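Local structure of GphF (Cystobacter violaceus, 6MFC) at residues Val152-Asp157 with Val206-Ala211; Tyr171-Gly176 with Ala192-Ile197; Gly185-His190 with Val213-Ala218. The protein probably acts as a decarboxylase built on the acetyltransferase (GNAT) fold and takes part in the initiation of polyketide biosynthesis. One frame throughout, in Å; residues are numbered along the deposited sequence.

Contact 1: residues Val152-Asp157 with Val206-Ala211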
loop_
_atom_site.group_PDB
_atom_site.type_symbol
_atom_site.label_atom_id
_atom_site.label_comp_id
_atom_site.label_asym_id
_atom_site.label_seq_id
_atom_site.Cartn_x
_atom_site.Cartn_y
_atom_site.Cartn_z
ATOM N N VAL A 152 3.442 2.369 3.894
ATOM C CA VAL A 152 2.799 3.427 4.663
ATOM C C VAL A 152 1.301 3.293 4.429
ATOM O O VAL A 152 0.774 3.742 3.405
ATOM C CB VAL A 152 3.314 4.817 4.274
ATOM C CG1 VAL A 152 2.587 5.890 5.067
ATOM C CG2 VAL A 152 4.814 4.906 4.504
ATOM N N SER A 153 0.609 2.668 5.378
ATOM C CA SER A 153 -0.824 2.438 5.265
ATOM C C SER A 153 -1.581 3.689 5.712
ATOM O O SER A 153 -1.008 4.769 5.877
ATOM C CB SER A 153 -1.223 1.204 6.070
ATOM O OG SER A 153 -2.617 0.965 5.986
ATOM N N ARG A 154 -2.890 3.554 5.914
ATOM C CA ARG A 154 -3.732 4.673 6.306
ATOM C C ARG A 154 -4.953 4.129 7.039
ATOM O O ARG A 154 -5.145 2.915 7.152
ATOM C CB ARG A 154 -4.125 5.517 5.088
ATOM C CG ARG A 154 -4.852 4.741 4.000
ATOM C CD ARG A 154 -5.198 5.632 2.817
ATOM N NE ARG A 154 -6.009 6.780 3.212
ATOM C CZ ARG A 154 -7.337 6.777 3.252
ATOM N NH1 ARG A 154 -8.011 5.685 2.921
ATOM N NH2 ARG A 154 -7.993 7.869 3.623
ATOM N N CYS A 155 -5.777 5.040 7.545
ATOM C CA CYS A 155 -6.992 4.693 8.269
ATOM C C CYS A 155 -8.203 5.137 7.461
ATOM O O CYS A 155 -8.245 6.269 6.969
ATOM C CB CYS A 155 -7.009 5.336 9.658
ATOM S SG CYS A 155 -5.783 4.660 10.798
ATOM N N GLY A 156 -9.184 4.246 7.332
ATOM C CA GLY A 156 -10.360 4.527 6.535
ATOM C C GLY A 156 -11.534 5.074 7.321
ATOM O O GLY A 156 -12.451 5.660 6.737
ATOM N N ASP A 157 -11.526 4.893 8.640
ATOM C CA ASP A 157 -12.618 5.332 9.503
ATOM C C ASP A 157 -12.073 6.027 10.743
ATOM O O ASP A 157 -12.461 5.735 11.877
ATOM C CB ASP A 157 -13.510 4.154 9.887
ATOM C CG ASP A 157 -14.817 4.592 10.519
ATOM O OD1 ASP A 157 -15.163 5.787 10.411
ATOM O OD2 ASP A 157 -15.494 3.740 11.131
ATOM N N VAL A 206 -6.911 14.044 4.304
ATOM C CA VAL A 206 -7.451 14.751 5.462
ATOM C C VAL A 206 -8.078 13.783 6.459
ATOM O O VAL A 206 -8.056 14.032 7.671
ATOM C CB VAL A 206 -8.462 15.819 5.005
ATOM C CG1 VAL A 206 -8.875 16.700 6.174
ATOM C CG2 VAL A 206 -7.876 16.654 3.881
ATOM N N ASP A 207 -8.644 12.670 5.982
ATOM C CA ASP A 207 -9.243 11.701 6.893
ATOM C C ASP A 207 -8.210 11.051 7.806
ATOM O O ASP A 207 -8.587 10.437 8.808
ATOM C CB ASP A 207 -9.994 10.628 6.103
ATOM C CG ASP A 207 -11.242 11.166 5.431
ATOM O OD1 ASP A 207 -11.847 12.118 5.968
ATOM O OD2 ASP A 207 -11.622 10.635 4.367
ATOM N N ASN A 208 -6.925 11.170 7.482
ATOM C CA ASN A 208 -5.844 10.706 8.341
ATOM C C ASN A 208 -5.056 11.857 8.948
ATOM O O ASN A 208 -3.975 11.628 9.503
ATOM C CB ASN A 208 -4.910 9.779 7.561
ATOM C CG ASN A 208 -5.495 8.396 7.368
ATOM O OD1 ASN A 208 -5.061 7.434 8.002
ATOM N ND2 ASN A 208 -6.494 8.287 6.497
ATOM N N ASP A 209 -5.571 13.085 8.857
ATOM C CA ASP A 209 -4.870 14.275 9.338
ATOM C C ASP A 209 -3.487 14.383 8.701
ATOM O O ASP A 209 -2.514 14.802 9.331
ATOM C CB ASP A 209 -4.781 14.281 10.867
ATOM C CG ASP A 209 -6.122 14.541 11.525
ATOM O OD1 ASP A 209 -7.081 13.791 11.243
ATOM O OD2 ASP A 209 -6.217 15.490 12.331
ATOM N N GLY A 210 -3.403 13.991 7.431
ATOM C CA GLY A 210 -2.157 14.000 6.697
ATOM C C GLY A 210 -1.138 12.973 7.135
ATOM O O GLY A 210 -0.039 12.944 6.571
ATOM N N ALA A 211 -1.461 12.128 8.107
ATOM C CA ALA A 211 -0.486 11.199 8.650
ATOM C C ALA A 211 -0.402 9.935 7.798
ATOM O O ALA A 211 -1.186 9.715 6.871
ATOM C CB ALA A 211 -0.832 10.841 10.094
#

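Contact 2: residues Tyr171-Gly176 with Ala192-Ile197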
loop_
_atom_site.group_PDB
_atom_site.type_symbol
_atom_site.label_atom_id
_atom_site.label_comp_id
_atom_site.label_asym_id
_atom_site.label_seq_id
_atom_site.Cartn_x
_atom_site.Cartn_y
_atom_site.Cartn_z
ATOM N N TYR A 171 -5.853 5.628 18.305
ATOM C CA TYR A 171 -6.742 4.894 17.412
ATOM C C TYR A 171 -5.967 3.902 16.556
ATOM O O TYR A 171 -6.417 2.769 16.348
ATOM C CB TYR A 171 -7.520 5.865 16.526
ATOM C CG TYR A 171 -8.346 5.185 15.460
ATOM C CD1 TYR A 171 -9.368 4.308 15.799
ATOM C CD2 TYR A 171 -8.109 5.424 14.111
ATOM C CE1 TYR A 171 -10.126 3.683 14.828
ATOM C CE2 TYR A 171 -8.865 4.806 13.133
ATOM C CZ TYR A 171 -9.872 3.937 13.496
ATOM O OH TYR A 171 -10.627 3.319 12.525
ATOM N N VAL A 172 -4.802 4.313 16.052
ATOM C CA VAL A 172 -3.991 3.423 15.226
ATOM C C VAL A 172 -3.526 2.219 16.034
ATOM O O VAL A 172 -3.589 1.076 15.566
ATOM C CB VAL A 172 -2.807 4.199 14.618
ATOM C CG1 VAL A 172 -1.758 3.241 14.087
ATOM C CG2 VAL A 172 -3.296 5.118 13.510
ATOM N N HIS A 173 -3.067 2.449 17.261
ATOM C CA HIS A 173 -2.618 1.361 18.119
ATOM C C HIS A 173 -3.763 0.651 18.831
ATOM O O HIS A 173 -3.504 -0.194 19.695
ATOM C CB HIS A 173 -1.604 1.880 19.141
ATOM C CG HIS A 173 -0.244 2.127 18.566
ATOM N ND1 HIS A 173 0.124 3.337 18.017
ATOM C CD2 HIS A 173 0.830 1.314 18.439
ATOM C CE1 HIS A 173 1.369 3.261 17.585
ATOM N NE2 HIS A 173 1.821 2.043 17.828
ATOM N N GLY A 174 -5.008 0.969 18.491
ATOM C CA GLY A 174 -6.143 0.278 19.070
ATOM C C GLY A 174 -6.352 0.510 20.547
ATOM O O GLY A 174 -7.073 -0.261 21.187
ATOM N N ARG A 175 -5.743 1.550 21.115
ATOM C CA ARG A 175 -5.929 1.859 22.527
ATOM C C ARG A 175 -7.251 2.561 22.809
ATOM O O ARG A 175 -7.529 2.876 23.971
ATOM C CB ARG A 175 -4.776 2.723 23.044
ATOM C CG ARG A 175 -3.392 2.143 22.803
ATOM C CD ARG A 175 -2.341 2.905 23.593
ATOM N NE ARG A 175 -1.015 2.817 22.989
ATOM C CZ ARG A 175 -0.504 3.740 22.180
ATOM N NH1 ARG A 175 -1.210 4.822 21.879
ATOM N NH2 ARG A 175 0.711 3.584 21.672
ATOM N N GLY A 176 -8.069 2.817 21.785
ATOM C CA GLY A 176 -9.348 3.467 22.001
ATOM C C GLY A 176 -10.433 2.559 22.540
ATOM O O GLY A 176 -11.419 3.054 23.096
ATOM N N ALA A 192 1.449 -7.926 9.947
ATOM C CA ALA A 192 2.235 -6.702 9.967
ATOM C C ALA A 192 2.189 -6.056 11.342
ATOM O O ALA A 192 1.134 -5.984 11.979
ATOM C CB ALA A 192 1.726 -5.714 8.919
ATOM N N ARG A 193 3.344 -5.589 11.799
ATOM C CA ARG A 193 3.439 -4.788 13.007
ATOM C C ARG A 193 3.582 -3.319 12.629
ATOM O O ARG A 193 4.161 -2.980 11.594
ATOM C CB ARG A 193 4.624 -5.228 13.871
ATOM C CG ARG A 193 5.978 -5.016 13.219
ATOM C CD ARG A 193 7.111 -5.372 14.163
ATOM N NE ARG A 193 8.395 -4.891 13.665
ATOM C CZ ARG A 193 8.864 -3.667 13.883
ATOM N NH1 ARG A 193 8.154 -2.799 14.592
ATOM N NH2 ARG A 193 10.043 -3.309 13.393
ATOM N N ILE A 194 3.034 -2.446 13.472
ATOM C CA ILE A 194 3.116 -1.014 13.219
ATOM C C ILE A 194 4.529 -0.529 13.514
ATOM O O ILE A 194 5.114 -0.859 14.555
ATOM C CB ILE A 194 2.073 -0.263 14.057
ATOM C CG1 ILE A 194 0.664 -0.650 13.605
ATOM C CG2 ILE A 194 2.277 1.238 13.950
ATOM C CD1 ILE A 194 -0.434 -0.076 14.462
ATOM N N GLY A 195 5.091 0.250 12.591
ATOM C CA GLY A 195 6.440 0.758 12.734
ATOM C C GLY A 195 6.560 2.242 12.989
ATOM O O GLY A 195 7.682 2.766 12.985
ATOM N N GLY A 196 5.455 2.945 13.204
ATOM C CA GLY A 196 5.479 4.366 13.481
ATOM C C GLY A 196 4.516 5.133 12.597
ATOM O O GLY A 196 3.925 4.605 11.657
ATOM N N ILE A 197 4.372 6.412 12.928
ATOM C CA ILE A 197 3.481 7.324 12.221
ATOM C C ILE A 197 4.316 8.442 11.615
ATOM O O ILE A 197 5.136 9.057 12.307
ATOM C CB ILE A 197 2.401 7.896 13.157
ATOM C CG1 ILE A 197 1.666 6.762 13.874
ATOM C CG2 ILE A 197 1.424 8.755 12.377
ATOM C CD1 ILE A 197 0.686 7.238 14.921
#

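Contact 3: residues Gly185-His190 with Val213-Ala218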
loop_
_atom_site.group_PDB
_atom_site.type_symbol
_atom_site.label_atom_id
_atom_site.label_comp_id
_atom_site.label_asym_id
_atom_site.label_seq_id
_atom_site.Cartn_x
_atom_site.Cartn_y
_atom_site.Cartn_z
ATOM N N GLY A 185 -6.228 -3.056 9.808
ATOM C CA GLY A 185 -6.403 -4.463 10.122
ATOM C C GLY A 185 -6.140 -5.389 8.954
ATOM O O GLY A 185 -5.916 -6.587 9.160
ATOM N N PHE A 186 -6.172 -4.860 7.728
ATOM C CA PHE A 186 -5.793 -5.651 6.563
ATOM C C PHE A 186 -4.345 -6.113 6.661
ATOM O O PHE A 186 -4.035 -7.280 6.392
ATOM C CB PHE A 186 -6.018 -4.835 5.288
ATOM C CG PHE A 186 -5.574 -5.530 4.031
ATOM C CD1 PHE A 186 -6.268 -6.624 3.545
ATOM C CD2 PHE A 186 -4.472 -5.077 3.326
ATOM C CE1 PHE A 186 -5.865 -7.262 2.388
ATOM C CE2 PHE A 186 -4.066 -5.709 2.165
ATOM C CZ PHE A 186 -4.763 -6.804 1.696
ATOM N N HIS A 187 -3.443 -5.214 7.059
ATOM C CA HIS A 187 -2.045 -5.594 7.226
ATOM C C HIS A 187 -1.796 -6.218 8.593
ATOM O O HIS A 187 -1.045 -7.194 8.702
ATOM C CB HIS A 187 -1.141 -4.380 7.020
ATOM C CG HIS A 187 -1.163 -3.842 5.625
ATOM N ND1 HIS A 187 -0.390 -4.370 4.612
ATOM C CD2 HIS A 187 -1.862 -2.823 5.072
ATOM C CE1 HIS A 187 -0.612 -3.699 3.495
ATOM N NE2 HIS A 187 -1.501 -2.755 3.747
ATOM N N LEU A 188 -2.416 -5.671 9.642
ATOM C CA LEU A 188 -2.278 -6.256 10.972
ATOM C C LEU A 188 -2.805 -7.684 11.001
ATOM O O LEU A 188 -2.232 -8.553 11.668
ATOM C CB LEU A 188 -3.009 -5.398 12.004
ATOM C CG LEU A 188 -2.621 -3.921 12.106
ATOM C CD1 LEU A 188 -3.562 -3.187 13.050
ATOM C CD2 LEU A 188 -1.177 -3.769 12.559
ATOM N N GLY A 189 -3.896 -7.947 10.278
ATOM C CA GLY A 189 -4.466 -9.281 10.272
ATOM C C GLY A 189 -3.559 -10.318 9.642
ATOM O O GLY A 189 -3.576 -11.485 10.041
ATOM N N HIS A 190 -2.756 -9.917 8.656
ATOM C CA HIS A 190 -1.875 -10.876 8.005
ATOM C C HIS A 190 -0.585 -11.093 8.786
ATOM O O HIS A 190 0.009 -12.174 8.701
ATOM C CB HIS A 190 -1.577 -10.431 6.571
ATOM C CG HIS A 190 -2.682 -10.740 5.606
ATOM N ND1 HIS A 190 -3.829 -9.981 5.518
ATOM C CD2 HIS A 190 -2.823 -11.741 4.704
ATOM C CE1 HIS A 190 -4.625 -10.494 4.596
ATOM N NE2 HIS A 190 -4.038 -11.563 4.087
ATOM N N VAL A 213 0.773 5.577 8.443
ATOM C CA VAL A 213 1.148 4.535 9.392
ATOM C C VAL A 213 2.086 3.557 8.699
ATOM O O VAL A 213 1.741 2.984 7.658
ATOM C CB VAL A 213 -0.090 3.812 9.948
ATOM C CG1 VAL A 213 0.326 2.644 10.828
ATOM C CG2 VAL A 213 -0.959 4.789 10.724
ATOM N N ILE A 214 3.266 3.361 9.278
ATOM C CA ILE A 214 4.244 2.422 8.739
ATOM C C ILE A 214 3.906 1.020 9.231
ATOM O O ILE A 214 3.887 0.762 10.439
ATOM C CB ILE A 214 5.671 2.817 9.142
ATOM C CG1 ILE A 214 6.030 4.190 8.574
ATOM C CG2 ILE A 214 6.668 1.767 8.671
ATOM C CD1 ILE A 214 7.412 4.663 8.963
ATOM N N VAL A 215 3.638 0.113 8.297
ATOM C CA VAL A 215 3.432 -1.298 8.599
ATOM C C VAL A 215 4.645 -2.070 8.100
ATOM O O VAL A 215 5.253 -1.719 7.084
ATOM C CB VAL A 215 2.129 -1.839 7.972
ATOM C CG1 VAL A 215 0.925 -1.113 8.547
ATOM C CG2 VAL A 215 2.158 -1.696 6.460
ATOM N N ILE A 216 5.011 -3.120 8.832
ATOM C CA ILE A 216 6.190 -3.920 8.518
ATOM C C ILE A 216 5.791 -5.388 8.516
ATOM O O ILE A 216 5.336 -5.912 9.540
ATOM C CB ILE A 216 7.339 -3.678 9.512
ATOM C CG1 ILE A 216 7.755 -2.205 9.506
ATOM C CG2 ILE A 216 8.525 -4.566 9.174
ATOM C CD1 ILE A 216 8.870 -1.889 10.475
ATOM N N HIS A 217 5.963 -6.049 7.372
ATOM C CA HIS A 217 5.730 -7.487 7.244
ATOM C C HIS A 217 7.082 -8.187 7.315
ATOM O O HIS A 217 7.787 -8.299 6.309
ATOM C CB HIS A 217 5.012 -7.821 5.939
ATOM C CG HIS A 217 3.575 -7.402 5.902
ATOM N ND1 HIS A 217 2.547 -8.231 6.299
ATOM C CD2 HIS A 217 2.992 -6.250 5.496
ATOM C CE1 HIS A 217 1.395 -7.604 6.146
ATOM N NE2 HIS A 217 1.637 -6.400 5.661
ATOM N N ALA A 218 7.449 -8.649 8.507
ATOM C CA ALA A 218 8.647 -9.462 8.644
ATOM C C ALA A 218 8.500 -10.746 7.835
ATOM O O ALA A 218 7.403 -11.290 7.686
ATOM C CB ALA A 218 8.911 -9.789 10.114
#

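Contact 1: residues Val152-Asp157 with Val206-Ala211
Where strand 148-153 of the GNAT-fold sheet gives way to a loop, C155 is gripped by the side chain of N208, the first residue of the type I' beta turn N208-A211. The amide of N208 engages both polar backbone atoms of one residue. C155 N donates to N208 OD1 at 2.5 Å, and N208 ND2 returns a bond to C155 O at 2.7 Å. Each carbonyl is met in its own plane, on a lone pair, although C155 O itself sits somewhat tilted from the N208 amide plane. A donor and an acceptor on C155 fix which end of the amide is oxygen. In N208, CG turns back beside the backbone N (chi1 -76°), and with CB aimed at the loop of C155 this places the amide next to that loop. The bond A211 N to N208 O, 2.9 Å, closes the turn from which this side chain projects. That turn belongs to the connection from strand 193-198 to strand 212-218, and the latter is the antiparallel neighbour of strand 148-153, so the pairing joins a strand end to the approach of the adjoining strand. N208 OD1 also bonds Y168 OH from helix 168-172. R154 crosses the amide at about a right angle, its chain bent at chi3 and its guanidinium plane turned 52° from that of N208. The approach R154 NH2 to N208 ND2, 3.3 Å, brings two donors together and is not a bond; R154 NE forms a salt bridge with D205, whose other carboxylate oxygen accepts a weak bond from N208 ND2. D207, of opposite charge, stays apart, with R154 NH2 and D207 OD2 at 4.6 Å.

Contact 2: residues Tyr171-Gly176 with Ala192-Ile197
I194 reaches the end of helix 168-172 with its CD1, which meets V172 and, at longer range, also lies over one face of the H173 ring. With CG1 set alongside its own backbone N (chi1 -65°) and the chain continuing extended, CD1 is carried away from strand 193-198 to a point 3.6 Å from V172 CG1. The two side chains cross obliquely, and this is an apolar contact between methyl groups. The same CD1 lies 3.5 Å from V172 O, so the branch reaches the backbone of the last helical turn as well as the valine side chain. CG2, the other arm of I194, comes to the imidazole, with H173 NE2 4.0 Å from I194 CG2. On the ring face opposite CD1 stands R175 NH2, 3.5 Å above the plane of H173 and offset toward the rim. A further hold on the ring comes from H173 ND1, which bonds to E169 O one turn earlier in the helix. H173 CB sits 3.7 Å above the guanidinium plane of R175, over its centre. The helix ends at G174, the C-prime residue of a Schellman motif in which G174 N bonds to Y171 O at 3.1 Å and R175 N to D170 O. The arrangement is helix-on-sheet packing, with a Schellman-capped helix end set against a strand at the margin of the mixed sheet.

Contact 3: residues Gly185-His190 with Val213-Ala218
H187 and H217 both fold CG to the side of the backbone N (chi1 is -66° at H187 and nearly the same at H217), and their ring edges come together. Both CB atoms already point across the gap between helix 182-190 and strand 212-218, whose segment axes run in the same general direction 9.1 Å apart at their closest. The rings meet rim to rim, neither over the face of the other, with their planes 60° apart. Their nearest atoms, H187 ND1 and H217 NE2, form a hydrogen bond of 3.1 Å at an N-H...acceptor angle of 157°, and each nitrogen approaches near the plane of the other ring. V215, two residues before H217 on the same side of the strand, sends CG2 over one face of the H187 ring in a CH-pi contact, 4.2 Å from V215 CG2 to the ring centroid. F186 CD2 lies on the opposite face, 3.8 Å above the H187 plane, so an atom lies over each face of that ring, both offset toward the rim. H190 lends its CB to the edge of H217, at 4.1 Å from H217 CE1, while its own ring turns away and H190 ND1 donates to F186 O at 2.8 Å. A192 packs against both H187 and H217. A pentaethylene glycol, probably from the crystallisation liquor, lies about 3 Å from the H187 side chain, consistent with a pocket there. Beside it, the H187-H217 bond fixes the rotation of the two imidazoles, and the atoms over both faces of H187 further restrict its turning.

How the contacts relate
Of the segments in contact, 152-157 at the end of strand 148-153 comes first along the chain, and contact 1 closes a long loop from there to the turn before strand 212-218. Contact 2 lies wholly within that loop, linking helix 168-172 to strand 193-198. Contact 3 starts inside the loops of both others, at helix 182-190, and finishes beyond them on strand 212-218, so it crosses contacts 1 and 2. Sheet pairing joins all three: S153 N probably bonds V213 O, G195 N probably bonds I214 O, and strand 212-218 lies between strands 148-153 and 193-198. C155 SG packs on V172 CG2, bringing contact 1 against the helix end of contact 2.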